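Local atomic coordinates of metallo-beta-lactamase family protein (Thermus thermophilus, PDB entry 2ZO4), a protein that is a metallo-beta-lactamase superfamily protein that binds two zinc ions and probably acts as a hydrolase, though its substrate is not established. Residues 190-195 with 219-224; 163-168 with 174-179; 6-11 with 183-188; 209-214 with 249-254. All blocks are in the same frame, centred on the assembly; numbering follows the deposited sequence.

How the interactions relate
All four contacts are buried at their touching residues, but they differ in chemistry. Interaction 2 is the extensive one, a beta hairpin held mainly by backbone hydrogen bonds; its H175 bonds to the backbone of D190 in interaction 1, where a carboxylate bridges two zinc ions and a few aliphatic groups tie the following loop to helix 210-222. Interaction 4 uses the same helix, packing it through a histidine against helix 240-261. Interaction 3 is purely aliphatic and joins the two beta sheets; its strand 185-189 hydrogen-bonds to strand 176-180 of interaction 2. Solvent-exposed side chains flank the apolar centre of interaction 4.

Interaction 1. Residues 190-195 with 219-224; sequences DALLEK and DRLADL. With ZN (zinc ion), chain B; ZN (zinc ion), chain C.
OD2 of D190 is shared by two metals, 2.1 Å from the zinc of chain C and a longer 2.6 Å from the zinc of chain B. A water closes the other side of this bridge, its oxygen 2.0 Å from the chain B zinc and also bound to that of chain C. The carboxylate is turned with OD1 eclipsing CA (chi2 0°), which sends OD2 outward to the metals, while OD1 stays 3.2 Å from the nearer zinc, that of chain C. Behind the carboxylate, the backbone N of D190 is bonded to NE2 of H175, a second-shell link to the residue that carries the bridging oxygen. The next two residues turn from metal to hydrocarbon. CB of A191 meets CD1 of L221 at 3.9 Å, and CD1 of L192 reaches the same methyl at 4.3 Å. One methyl of the helix thus rests against two consecutive loop residues; with CG of L221 anti to its carbonyl carbon (chi1 -61°), the side chain reaches across to the loop. The fit is light, about 102 Å² in all. L192 also touches V240, A244 and L247 of helix 240-261, and L221 lies on L186 of strand 185-189. H70, H72 and H171 complete the protein ligands of the chain B zinc; D74, H75 and H233 complete those of the chain C zinc. Together with the HxHxDH sequence that supplies four of these ligands, the bridging aspartate is characteristic of the dinuclear zinc site of the metallo-beta-lactamase fold.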
loop_
_atom_site.group_PDB
_atom_site.type_symbol
_atom_site.label_atom_id
_atom_site.label_comp_id
_atom_site.label_asym_id
_atom_site.label_seq_id
_atom_site.Cartn_x
_atom_site.Cartn_y
_atom_site.Cartn_z
ATOM N N ASP A 190 0.440 -4.757 0.713
ATOM C CA ASP A 190 0.860 -4.144 1.966
ATOM C C ASP A 190 -0.253 -4.067 3.014
ATOM O O ASP A 190 -0.189 -3.242 3.916
ATOM C CB ASP A 190 1.448 -2.750 1.723
ATOM C CG ASP A 190 2.736 -2.777 0.917
ATOM O OD1 ASP A 190 3.207 -3.869 0.526
ATOM O OD2 ASP A 190 3.274 -1.682 0.664
ATOM N N ALA A 191 -1.271 -4.918 2.899
ATOM C CA ALA A 191 -2.339 -4.971 3.905
ATOM C C ALA A 191 -1.847 -5.658 5.183
ATOM O O ALA A 191 -2.426 -5.489 6.266
ATOM C CB ALA A 191 -3.563 -5.703 3.347
ATOM N N LEU A 192 -0.772 -6.431 5.028
ATOM C CA LEU A 192 -0.183 -7.233 6.088
ATOM C C LEU A 192 1.312 -7.361 5.800
ATOM O O LEU A 192 1.705 -7.591 4.655
ATOM C CB LEU A 192 -0.825 -8.627 6.091
ATOM C CG LEU A 192 -0.988 -9.422 7.387
ATOM C CD1 LEU A 192 -2.071 -8.816 8.267
ATOM C CD2 LEU A 192 -1.326 -10.869 7.070
ATOM N N LEU A 193 2.138 -7.191 6.830
ATOM C CA LEU A 193 3.585 -7.418 6.737
ATOM C C LEU A 193 4.054 -8.147 7.992
ATOM O O LEU A 193 3.451 -7.990 9.052
ATOM C CB LEU A 193 4.348 -6.095 6.592
ATOM C CG LEU A 193 4.139 -5.203 5.358
ATOM C CD1 LEU A 193 4.879 -3.884 5.529
ATOM C CD2 LEU A 193 4.570 -5.901 4.070
ATOM N N GLU A 194 5.129 -8.928 7.877
ATOM C CA GLU A 194 5.630 -9.734 9.005
ATOM C C GLU A 194 6.444 -8.998 10.079
ATOM O O GLU A 194 6.382 -9.361 11.258
ATOM C CB GLU A 194 6.433 -10.952 8.511
ATOM C CG GLU A 194 7.702 -10.613 7.730
ATOM C CD GLU A 194 8.847 -11.595 7.960
ATOM O OE1 GLU A 194 8.647 -12.641 8.623
ATOM O OE2 GLU A 194 9.962 -11.307 7.474
ATOM N N LYS A 195 7.222 -7.992 9.696
ATOM C CA LYS A 195 8.188 -7.416 10.649
ATOM C C LYS A 195 7.660 -6.163 11.331
ATOM O O LYS A 195 7.742 -6.016 12.556
ATOM C CB LYS A 195 9.528 -7.133 9.962
ATOM N N ASP A 219 -9.113 -7.570 10.425
ATOM C CA ASP A 219 -10.169 -8.488 10.864
ATOM C C ASP A 219 -10.582 -9.427 9.737
ATOM O O ASP A 219 -10.683 -10.637 9.940
ATOM C CB ASP A 219 -11.400 -7.711 11.343
ATOM C CG ASP A 219 -11.296 -7.256 12.789
ATOM O OD1 ASP A 219 -10.847 -8.044 13.652
ATOM O OD2 ASP A 219 -11.684 -6.101 13.069
ATOM N N ARG A 220 -10.818 -8.854 8.554
ATOM C CA ARG A 220 -11.221 -9.603 7.362
ATOM C C ARG A 220 -10.174 -10.661 7.005
ATOM O O ARG A 220 -10.517 -11.821 6.784
ATOM C CB ARG A 220 -11.451 -8.642 6.185
ATOM C CG ARG A 220 -12.302 -9.192 5.042
ATOM C CD ARG A 220 -11.477 -9.465 3.784
ATOM N NE ARG A 220 -12.315 -9.903 2.665
ATOM C CZ ARG A 220 -12.832 -9.102 1.733
ATOM N NH1 ARG A 220 -12.602 -7.794 1.753
ATOM N NH2 ARG A 220 -13.584 -9.615 0.765
ATOM N N LEU A 221 -8.905 -10.256 6.977
ATOM C CA LEU A 221 -7.795 -11.173 6.699
ATOM C C LEU A 221 -7.600 -12.224 7.793
ATOM O O LEU A 221 -7.233 -13.357 7.496
ATOM C CB LEU A 221 -6.486 -10.406 6.471
ATOM C CG LEU A 221 -6.436 -9.424 5.295
ATOM C CD1 LEU A 221 -5.056 -8.768 5.208
ATOM C CD2 LEU A 221 -6.811 -10.099 3.973
ATOM N N ALA A 222 -7.849 -11.846 9.044
ATOM C CA ALA A 222 -7.719 -12.769 10.176
ATOM C C ALA A 222 -8.675 -13.961 10.066
ATOM O O ALA A 222 -8.303 -15.087 10.393
ATOM C CB ALA A 222 -7.929 -12.038 11.491
ATOM N N ASP A 223 -9.893 -13.700 9.594
ATOM C CA ASP A 223 -10.942 -14.718 9.477
ATOM C C ASP A 223 -10.946 -15.424 8.123
ATOM O O ASP A 223 -11.760 -16.324 7.889
ATOM C CB ASP A 223 -12.319 -14.088 9.733
ATOM C CG ASP A 223 -12.426 -13.440 11.103
ATOM O OD1 ASP A 223 -12.039 -14.080 12.105
ATOM O OD2 ASP A 223 -12.911 -12.289 11.183
ATOM N N LEU A 224 -10.035 -15.022 7.239
ATOM C CA LEU A 224 -9.998 -15.537 5.870
ATOM C C LEU A 224 -9.759 -17.044 5.794
ATOM O O LEU A 224 -10.363 -17.728 4.967
ATOM C CB LEU A 224 -8.940 -14.794 5.039
ATOM C CG LEU A 224 -8.934 -14.960 3.515
ATOM C CD1 LEU A 224 -10.234 -14.460 2.862
ATOM C CD2 LEU A 224 -7.729 -14.239 2.928
HETATM ZN ZN ZN B . 2.305 0.627 0.087
HETATM ZN ZN ZN C . 4.902 -1.319 -0.560
HETATM O O HOH W 1 4.257 0.548 -0.386
#

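Interaction 2. Residues 163-168 with 174-179; sequences LRVLWT and GHAAFY
This is a beta hairpin, strands 161-167 and 176-180 running antiparallel within the five-stranded sheet; the N-to-C directions of the short segments differ by 155°. R164 with Y179 and L166 with A177 are hydrogen-bonded pairs, each bonded in both directions, V165 with F178 and W167 with A176 the non-hydrogen-bonded ones. The bond from R164 N to Y179 O is short, 2.6 Å, and nearly straight, and L166 N reaches A177 O at 2.9 Å. Beyond the last bridge, T168 N bonds H175 O at 2.7 Å. Here side chains join in: OG1 of T168, in plane at the edge of the H175 ring, hydrogen-bonds ND1 at 3.0 Å, and either atom could be the donor. CG of H175 is anti to the backbone N (chi1 -174°), which sets the ring beside T168; NE2 is taken by D190 N. On the face carrying V165 and F178, CG2 of V165 lies 4.0 Å from CE1 of F178, the two side chains pointing the same way. On the other face, CD1 of L166 comes within 3.8 Å of CB of Y179. The ring of W167 presents its edge to O of H175, bonds O of D173 through NE1 and stacks on H92. Strand 155-158 flanks the hairpin next to 161-167, strand 185-189 adjoins 176-180, and helix 210-222 lies against L166 and T168 through R220, S217 and L221.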
loop_
_atom_site.group_PDB
_atom_site.type_symbol
_atom_site.label_atom_id
_atom_site.label_comp_id
_atom_site.label_asym_id
_atom_site.label_seq_id
_atom_site.Cartn_x
_atom_site.Cartn_y
_atom_site.Cartn_z
ATOM N N LEU A 163 -7.956 -16.114 -8.833
ATOM C CA LEU A 163 -7.620 -15.144 -7.798
ATOM C C LEU A 163 -8.857 -14.378 -7.350
ATOM O O LEU A 163 -9.579 -13.826 -8.177
ATOM C CB LEU A 163 -6.577 -14.155 -8.331
ATOM C CG LEU A 163 -5.116 -14.601 -8.463
ATOM C CD1 LEU A 163 -4.915 -15.649 -9.551
ATOM C CD2 LEU A 163 -4.243 -13.395 -8.732
ATOM N N ARG A 164 -9.092 -14.340 -6.043
ATOM C CA ARG A 164 -10.192 -13.565 -5.488
ATOM C C ARG A 164 -9.687 -12.189 -5.075
ATOM O O ARG A 164 -8.722 -12.079 -4.315
ATOM C CB ARG A 164 -10.811 -14.283 -4.282
ATOM C CG ARG A 164 -12.044 -13.590 -3.690
ATOM C CD ARG A 164 -13.284 -13.767 -4.569
ATOM N NE ARG A 164 -13.684 -15.173 -4.650
ATOM C CZ ARG A 164 -14.641 -15.652 -5.442
ATOM N NH1 ARG A 164 -15.326 -14.844 -6.244
ATOM N NH2 ARG A 164 -14.911 -16.952 -5.432
ATOM N N VAL A 165 -10.343 -11.147 -5.577
ATOM C CA VAL A 165 -9.999 -9.772 -5.218
ATOM C C VAL A 165 -10.580 -9.411 -3.849
ATOM O O VAL A 165 -11.798 -9.449 -3.643
ATOM C CB VAL A 165 -10.459 -8.759 -6.299
ATOM C CG1 VAL A 165 -10.070 -7.318 -5.911
ATOM C CG2 VAL A 165 -9.851 -9.116 -7.645
ATOM N N LEU A 166 -9.696 -9.073 -2.914
ATOM C CA LEU A 166 -10.116 -8.675 -1.574
ATOM C C LEU A 166 -9.763 -7.222 -1.326
ATOM O O LEU A 166 -8.597 -6.890 -1.125
ATOM C CB LEU A 166 -9.466 -9.552 -0.502
ATOM C CG LEU A 166 -9.499 -11.076 -0.623
ATOM C CD1 LEU A 166 -8.684 -11.667 0.509
ATOM C CD2 LEU A 166 -10.930 -11.626 -0.608
ATOM N N TRP A 167 -10.778 -6.363 -1.358
ATOM C CA TRP A 167 -10.612 -4.954 -1.040
ATOM C C TRP A 167 -10.243 -4.837 0.430
ATOM O O TRP A 167 -10.996 -5.265 1.316
ATOM C CB TRP A 167 -11.890 -4.173 -1.352
ATOM C CG TRP A 167 -11.824 -2.693 -1.072
ATOM C CD1 TRP A 167 -10.764 -1.857 -1.292
ATOM C CD2 TRP A 167 -12.879 -1.874 -0.550
ATOM N NE1 TRP A 167 -11.091 -0.569 -0.928
ATOM C CE2 TRP A 167 -12.383 -0.551 -0.471
ATOM C CE3 TRP A 167 -14.196 -2.130 -0.143
ATOM C CZ2 TRP A 167 -13.159 0.516 0.003
ATOM C CZ3 TRP A 167 -14.969 -1.066 0.336
ATOM C CH2 TRP A 167 -14.444 0.238 0.404
ATOM N N THR A 168 -9.056 -4.291 0.669
ATOM C CA THR A 168 -8.498 -4.164 2.012
ATOM C C THR A 168 -7.992 -2.731 2.237
ATOM O O THR A 168 -6.776 -2.493 2.271
ATOM C CB THR A 168 -7.368 -5.191 2.248
ATOM O OG1 THR A 168 -6.628 -5.377 1.033
ATOM C CG2 THR A 168 -7.947 -6.543 2.697
ATOM N N GLY A 174 -7.885 2.106 -2.147
ATOM C CA GLY A 174 -8.293 0.988 -2.997
ATOM C C GLY A 174 -7.258 -0.120 -2.981
ATOM O O GLY A 174 -6.947 -0.716 -4.016
ATOM N N HIS A 175 -6.709 -0.397 -1.804
ATOM C CA HIS A 175 -5.778 -1.500 -1.680
ATOM C C HIS A 175 -6.531 -2.811 -1.870
ATOM O O HIS A 175 -7.604 -3.025 -1.288
ATOM C CB HIS A 175 -5.042 -1.479 -0.344
ATOM C CG HIS A 175 -3.978 -2.526 -0.238
ATOM N ND1 HIS A 175 -4.253 -3.832 0.099
ATOM C CD2 HIS A 175 -2.642 -2.462 -0.449
ATOM C CE1 HIS A 175 -3.130 -4.530 0.097
ATOM N NE2 HIS A 175 -2.139 -3.722 -0.234
ATOM N N ALA A 176 -5.967 -3.674 -2.702
ATOM C CA ALA A 176 -6.548 -4.979 -2.948
ATOM C C ALA A 176 -5.505 -6.062 -2.716
ATOM O O ALA A 176 -4.370 -5.943 -3.171
ATOM C CB ALA A 176 -7.101 -5.052 -4.375
ATOM N N ALA A 177 -5.890 -7.104 -1.984
ATOM C CA ALA A 177 -5.109 -8.340 -1.923
ATOM C C ALA A 177 -5.681 -9.328 -2.938
ATOM O O ALA A 177 -6.841 -9.215 -3.339
ATOM C CB ALA A 177 -5.144 -8.932 -0.523
ATOM N N PHE A 178 -4.864 -10.288 -3.359
ATOM C CA PHE A 178 -5.304 -11.295 -4.313
ATOM C C PHE A 178 -5.175 -12.674 -3.687
ATOM O O PHE A 178 -4.077 -13.104 -3.325
ATOM C CB PHE A 178 -4.526 -11.187 -5.631
ATOM C CG PHE A 178 -4.685 -9.853 -6.318
ATOM C CD1 PHE A 178 -5.784 -9.603 -7.137
ATOM C CD2 PHE A 178 -3.741 -8.838 -6.132
ATOM C CE1 PHE A 178 -5.945 -8.361 -7.767
ATOM C CE2 PHE A 178 -3.891 -7.592 -6.758
ATOM C CZ PHE A 178 -4.992 -7.357 -7.576
ATOM N N TYR A 179 -6.312 -13.352 -3.551
ATOM C CA TYR A 179 -6.388 -14.607 -2.810
ATOM C C TYR A 179 -6.664 -15.810 -3.707
ATOM O O TYR A 179 -7.665 -15.852 -4.432
ATOM C CB TYR A 179 -7.440 -14.499 -1.700
ATOM C CG TYR A 179 -7.491 -15.676 -0.735
ATOM C CD1 TYR A 179 -6.328 -16.207 -0.177
ATOM C CD2 TYR A 179 -8.715 -16.234 -0.358
ATOM C CE1 TYR A 179 -6.383 -17.283 0.720
ATOM C CE2 TYR A 179 -8.781 -17.304 0.532
ATOM C CZ TYR A 179 -7.612 -17.817 1.071
ATOM O OH TYR A 179 -7.680 -18.871 1.953
#

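Interaction 3. Residues 6-11 with 183-188; sequences PGLYLL and EGVLLA
Apolar contacts carry this meeting of two strands, and L8 is at the centre of both. Its CD2 lies 4.3 Å from CG1 of V185, while its other methyl, CD1, stands 4.4 Å from CD2 of L187. The fork of one leucine is thereby divided between two residues that are separated by L186 on strand 185-189 and turn their side chains to the same side. With CG of L8 anti to the backbone N (chi1 172°), the leucine branch extends toward the opposing strand. The backbones remain well separated, 10.5 Å between CA of L8 and CA of V185, a gap spanned by side chains. Surface lost between the segments is small, 91 Å² in total.

Backbone hydrogen bonding runs within each sheet. G7, Y9 and L11 bond with strand 21-29, whereas L186 pairs with V228 of strand 228-231. Just before V185, G184 has a positive phi and forms, with V185, a G1 beta bulge facing L180. Additional hydrocarbon surrounds the meeting point: L8 touches L27, V185 touches V228 and Y230, and L187 touches L180. Strand 8-14 is an edge strand of the six-stranded sheet and 185-189 belongs to the five-stranded one, so L8 bridges the interior of the alpha-beta/beta-alpha sandwich. Aliphatic packing of this kind is non-directional: the sheets are joined here by burial of hydrocarbon, without a polar bond between these two segments.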
loop_
_atom_site.group_PDB
_atom_site.type_symbol
_atom_site.label_atom_id
_atom_site.label_comp_id
_atom_site.label_asym_id
_atom_site.label_seq_id
_atom_site.Cartn_x
_atom_site.Cartn_y
_atom_site.Cartn_z
ATOM N N PRO A 6 3.835 -23.980 -8.453
ATOM C CA PRO A 6 4.181 -24.048 -9.874
ATOM C C PRO A 6 3.551 -22.875 -10.621
ATOM O O PRO A 6 2.345 -22.648 -10.512
ATOM C CB PRO A 6 3.563 -25.377 -10.331
ATOM C CG PRO A 6 3.466 -26.193 -9.095
ATOM C CD PRO A 6 3.165 -25.212 -7.991
ATOM N N GLY A 7 4.374 -22.115 -11.338
ATOM C CA GLY A 7 3.904 -20.935 -12.059
ATOM C C GLY A 7 3.619 -19.715 -11.195
ATOM O O GLY A 7 2.907 -18.810 -11.627
ATOM N N LEU A 8 4.161 -19.694 -9.976
ATOM C CA LEU A 8 4.105 -18.516 -9.104
ATOM C C LEU A 8 5.475 -18.266 -8.478
ATOM O O LEU A 8 5.979 -19.103 -7.725
ATOM C CB LEU A 8 3.025 -18.667 -8.019
ATOM C CG LEU A 8 2.953 -17.618 -6.893
ATOM C CD1 LEU A 8 2.423 -16.275 -7.386
ATOM C CD2 LEU A 8 2.104 -18.110 -5.732
ATOM N N TYR A 9 6.061 -17.109 -8.788
ATOM C CA TYR A 9 7.436 -16.790 -8.395
ATOM C C TYR A 9 7.539 -15.482 -7.616
ATOM O O TYR A 9 6.881 -14.497 -7.954
ATOM C CB TYR A 9 8.350 -16.710 -9.633
ATOM C CG TYR A 9 8.300 -17.931 -10.521
ATOM C CD1 TYR A 9 9.199 -18.984 -10.342
ATOM C CD2 TYR A 9 7.350 -18.041 -11.533
ATOM C CE1 TYR A 9 9.148 -20.115 -11.148
ATOM C CE2 TYR A 9 7.295 -19.166 -12.346
ATOM C CZ TYR A 9 8.195 -20.199 -12.147
ATOM O OH TYR A 9 8.142 -21.318 -12.952
ATOM N N LEU A 10 8.376 -15.485 -6.582
ATOM C CA LEU A 10 8.718 -14.275 -5.839
ATOM C C LEU A 10 9.824 -13.500 -6.561
ATOM O O LEU A 10 10.877 -14.058 -6.876
ATOM C CB LEU A 10 9.154 -14.621 -4.408
ATOM C CG LEU A 10 9.956 -13.570 -3.627
ATOM C CD1 LEU A 10 9.092 -12.383 -3.226
ATOM C CD2 LEU A 10 10.612 -14.188 -2.406
ATOM N N LEU A 11 9.570 -12.216 -6.811
ATOM C CA LEU A 11 10.509 -11.333 -7.511
ATOM C C LEU A 11 10.865 -10.120 -6.643
ATOM O O LEU A 11 10.163 -9.103 -6.680
ATOM C CB LEU A 11 9.921 -10.866 -8.853
ATOM C CG LEU A 11 10.063 -11.737 -10.108
ATOM C CD1 LEU A 11 9.391 -13.085 -9.970
ATOM C CD2 LEU A 11 9.515 -11.013 -11.329
ATOM N N GLU A 183 -5.753 -22.979 -3.083
ATOM C CA GLU A 183 -4.420 -23.170 -2.523
ATOM C C GLU A 183 -4.285 -22.555 -1.126
ATOM O O GLU A 183 -3.424 -22.961 -0.337
ATOM C CB GLU A 183 -3.361 -22.580 -3.464
ATOM C CG GLU A 183 -3.330 -23.198 -4.868
ATOM C CD GLU A 183 -4.253 -22.507 -5.876
ATOM O OE1 GLU A 183 -5.221 -21.834 -5.468
ATOM O OE2 GLU A 183 -4.010 -22.643 -7.094
ATOM N N GLY A 184 -5.137 -21.574 -0.827
ATOM C CA GLY A 184 -5.104 -20.880 0.460
ATOM C C GLY A 184 -3.925 -19.932 0.539
ATOM O O GLY A 184 -3.441 -19.616 1.623
ATOM N N VAL A 185 -3.463 -19.489 -0.629
ATOM C CA VAL A 185 -2.305 -18.610 -0.733
ATOM C C VAL A 185 -2.794 -17.178 -0.942
ATOM O O VAL A 185 -3.539 -16.897 -1.890
ATOM C CB VAL A 185 -1.358 -19.051 -1.881
ATOM C CG1 VAL A 185 -0.305 -17.975 -2.171
ATOM C CG2 VAL A 185 -0.686 -20.385 -1.537
ATOM N N LEU A 186 -2.384 -16.294 -0.032
ATOM C CA LEU A 186 -2.774 -14.890 -0.070
ATOM C C LEU A 186 -1.626 -14.023 -0.552
ATOM O O LEU A 186 -0.542 -14.031 0.036
ATOM C CB LEU A 186 -3.225 -14.417 1.318
ATOM C CG LEU A 186 -3.588 -12.933 1.502
ATOM C CD1 LEU A 186 -4.785 -12.530 0.641
ATOM C CD2 LEU A 186 -3.857 -12.613 2.968
ATOM N N LEU A 187 -1.869 -13.282 -1.628
ATOM C CA LEU A 187 -0.935 -12.265 -2.081
ATOM C C LEU A 187 -1.439 -10.975 -1.455
ATOM O O LEU A 187 -2.342 -10.319 -1.987
ATOM C CB LEU A 187 -0.884 -12.201 -3.619
ATOM C CG LEU A 187 -0.564 -13.531 -4.323
ATOM C CD1 LEU A 187 -0.647 -13.388 -5.843
ATOM C CD2 LEU A 187 0.808 -14.089 -3.903
ATOM N N ALA A 188 -0.856 -10.643 -0.304
ATOM C CA ALA A 188 -1.431 -9.676 0.627
ATOM C C ALA A 188 -1.162 -8.212 0.301
ATOM O O ALA A 188 -1.788 -7.330 0.886
ATOM C CB ALA A 188 -0.968 -9.989 2.053
#

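Interaction 4. Residues 209-214 with 249-254; sequences NPLKDF and AHHQAR
L211 and F214 meet H251 from the same side of its ring, L211 at the ND1 part and F214 at NE2, and form the tight centre of the contact; the other face is backed by H250. CE2 of F214 comes to 3.5 Å from NE2 of H251; the two rings are inclined at 70°, centroids 5.2 Å apart, an oblique meeting. Next to it, CD1 of L211 makes an off-centre CH-pi contact with the imidazole, 4.3 Å from its centroid and 29° off the ring normal. L211 is brought there by a first torsion that sets CG anti to the backbone N (chi1 -178°). Both ring nitrogens of H251 are engaged elsewhere: NE2 with OG of S197, ND1 with NE2 of H295, which fixes the rotation of the ring. L211 and F214 of helix 210-222 in the metallo-beta-lactamase fold thus meet H251 of helix 240-261, while H295 lies on helix 286-301, within the C-terminal region related to helix-turn-helix domains. F214 also comes close to the zinc ligand H171, about 4 Å between the side chains. The solvent side is formed by K212, A249, Q252 and A253, which are exposed, the lysine stretched fully out from its helix; D213 turns to a salt bridge with R207.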
loop_
_atom_site.group_PDB
_atom_site.type_symbol
_atom_site.label_atom_id
_atom_site.label_comp_id
_atom_site.label_asym_id
_atom_site.label_seq_id
_atom_site.Cartn_x
_atom_site.Cartn_y
_atom_site.Cartn_z
ATOM N N ASN A 209 -11.475 7.968 7.638
ATOM C CA ASN A 209 -10.861 7.343 8.810
ATOM C C ASN A 209 -10.022 6.127 8.396
ATOM O O ASN A 209 -10.444 4.981 8.604
ATOM C CB ASN A 209 -11.956 6.961 9.824
ATOM C CG ASN A 209 -11.424 6.766 11.240
ATOM O OD1 ASN A 209 -10.218 6.671 11.466
ATOM N ND2 ASN A 209 -12.338 6.680 12.203
ATOM N N PRO A 210 -8.831 6.373 7.802
ATOM C CA PRO A 210 -8.002 5.283 7.260
ATOM C C PRO A 210 -7.626 4.185 8.255
ATOM O O PRO A 210 -7.566 3.020 7.861
ATOM C CB PRO A 210 -6.740 6.007 6.756
ATOM C CG PRO A 210 -6.748 7.327 7.439
ATOM C CD PRO A 210 -8.190 7.683 7.585
ATOM N N LEU A 211 -7.374 4.543 9.517
ATOM C CA LEU A 211 -7.020 3.546 10.541
ATOM C C LEU A 211 -8.179 2.591 10.842
ATOM O O LEU A 211 -7.966 1.397 11.049
ATOM C CB LEU A 211 -6.521 4.206 11.836
ATOM C CG LEU A 211 -6.066 3.257 12.961
ATOM C CD1 LEU A 211 -4.951 2.322 12.488
ATOM C CD2 LEU A 211 -5.627 4.011 14.204
ATOM N N LYS A 212 -9.396 3.127 10.863
ATOM C CA LYS A 212 -10.602 2.316 11.056
ATOM C C LYS A 212 -10.773 1.303 9.921
ATOM O O LYS A 212 -11.100 0.147 10.170
ATOM C CB LYS A 212 -11.847 3.205 11.182
ATOM C CG LYS A 212 -13.120 2.449 11.594
ATOM C CD LYS A 212 -14.232 3.407 12.010
ATOM C CE LYS A 212 -15.506 2.639 12.351
ATOM N NZ LYS A 212 -16.584 3.549 12.844
ATOM N N ASP A 213 -10.550 1.746 8.683
ATOM C CA ASP A 213 -10.503 0.856 7.516
ATOM C C ASP A 213 -9.438 -0.227 7.675
ATOM O O ASP A 213 -9.684 -1.391 7.378
ATOM C CB ASP A 213 -10.174 1.644 6.243
ATOM C CG ASP A 213 -11.345 2.447 5.717
ATOM O OD1 ASP A 213 -12.515 2.062 5.941
ATOM O OD2 ASP A 213 -11.080 3.469 5.051
ATOM N N PHE A 214 -8.252 0.184 8.123
ATOM C CA PHE A 214 -7.100 -0.709 8.242
ATOM C C PHE A 214 -7.361 -1.826 9.234
ATOM O O PHE A 214 -7.040 -2.981 8.970
ATOM C CB PHE A 214 -5.839 0.065 8.645
ATOM C CG PHE A 214 -4.591 -0.777 8.666
ATOM C CD1 PHE A 214 -3.955 -1.136 7.476
ATOM C CD2 PHE A 214 -4.043 -1.203 9.875
ATOM C CE1 PHE A 214 -2.795 -1.920 7.492
ATOM C CE2 PHE A 214 -2.886 -1.987 9.901
ATOM C CZ PHE A 214 -2.266 -2.349 8.707
ATOM N N ALA A 249 -3.086 -5.482 17.786
ATOM C CA ALA A 249 -2.535 -5.168 19.104
ATOM C C ALA A 249 -1.491 -4.058 19.029
ATOM O O ALA A 249 -1.442 -3.187 19.899
ATOM C CB ALA A 249 -1.941 -6.425 19.747
ATOM N N HIS A 250 -0.673 -4.097 17.980
ATOM C CA HIS A 250 0.328 -3.068 17.698
ATOM C C HIS A 250 -0.285 -1.671 17.634
ATOM O O HIS A 250 0.184 -0.751 18.298
ATOM C CB HIS A 250 1.060 -3.385 16.386
ATOM C CG HIS A 250 2.006 -2.311 15.944
ATOM N ND1 HIS A 250 3.181 -2.034 16.609
ATOM C CD2 HIS A 250 1.948 -1.442 14.906
ATOM C CE1 HIS A 250 3.807 -1.043 15.999
ATOM N NE2 HIS A 250 3.080 -0.665 14.962
ATOM N N HIS A 251 -1.335 -1.517 16.832
ATOM C CA HIS A 251 -1.970 -0.212 16.670
ATOM C C HIS A 251 -2.725 0.234 17.913
ATOM O O HIS A 251 -2.788 1.426 18.202
ATOM C CB HIS A 251 -2.843 -0.175 15.418
ATOM C CG HIS A 251 -2.046 -0.105 14.154
ATOM N ND1 HIS A 251 -1.481 1.068 13.698
ATOM C CD2 HIS A 251 -1.676 -1.067 13.279
ATOM C CE1 HIS A 251 -0.815 0.826 12.583
ATOM N NE2 HIS A 251 -0.920 -0.460 12.306
ATOM N N GLN A 252 -3.264 -0.727 18.660
ATOM C CA GLN A 252 -3.849 -0.439 19.962
ATOM C C GLN A 252 -2.795 0.129 20.923
ATOM O O GLN A 252 -3.069 1.084 21.652
ATOM C CB GLN A 252 -4.509 -1.689 20.547
ATOM C CG GLN A 252 -5.685 -1.396 21.467
ATOM C CD GLN A 252 -6.813 -0.641 20.768
ATOM O OE1 GLN A 252 -7.139 -0.901 19.603
ATOM N NE2 GLN A 252 -7.412 0.303 21.481
ATOM N N ALA A 253 -1.591 -0.442 20.894
ATOM C CA ALA A 253 -0.466 0.064 21.687
ATOM C C ALA A 253 -0.044 1.463 21.232
ATOM O O ALA A 253 0.189 2.341 22.066
ATOM C CB ALA A 253 0.717 -0.903 21.629
ATOM N N ARG A 254 0.032 1.666 19.915
ATOM C CA ARG A 254 0.342 2.982 19.335
ATOM C C ARG A 254 -0.679 4.049 19.736
ATOM O O ARG A 254 -0.307 5.185 20.032
ATOM C CB ARG A 254 0.444 2.901 17.809
ATOM C CG ARG A 254 1.609 2.063 17.302
ATOM C CD ARG A 254 2.855 2.911 17.043
ATOM N NE ARG A 254 2.879 3.436 15.680
ATOM C CZ ARG A 254 3.315 2.749 14.625
#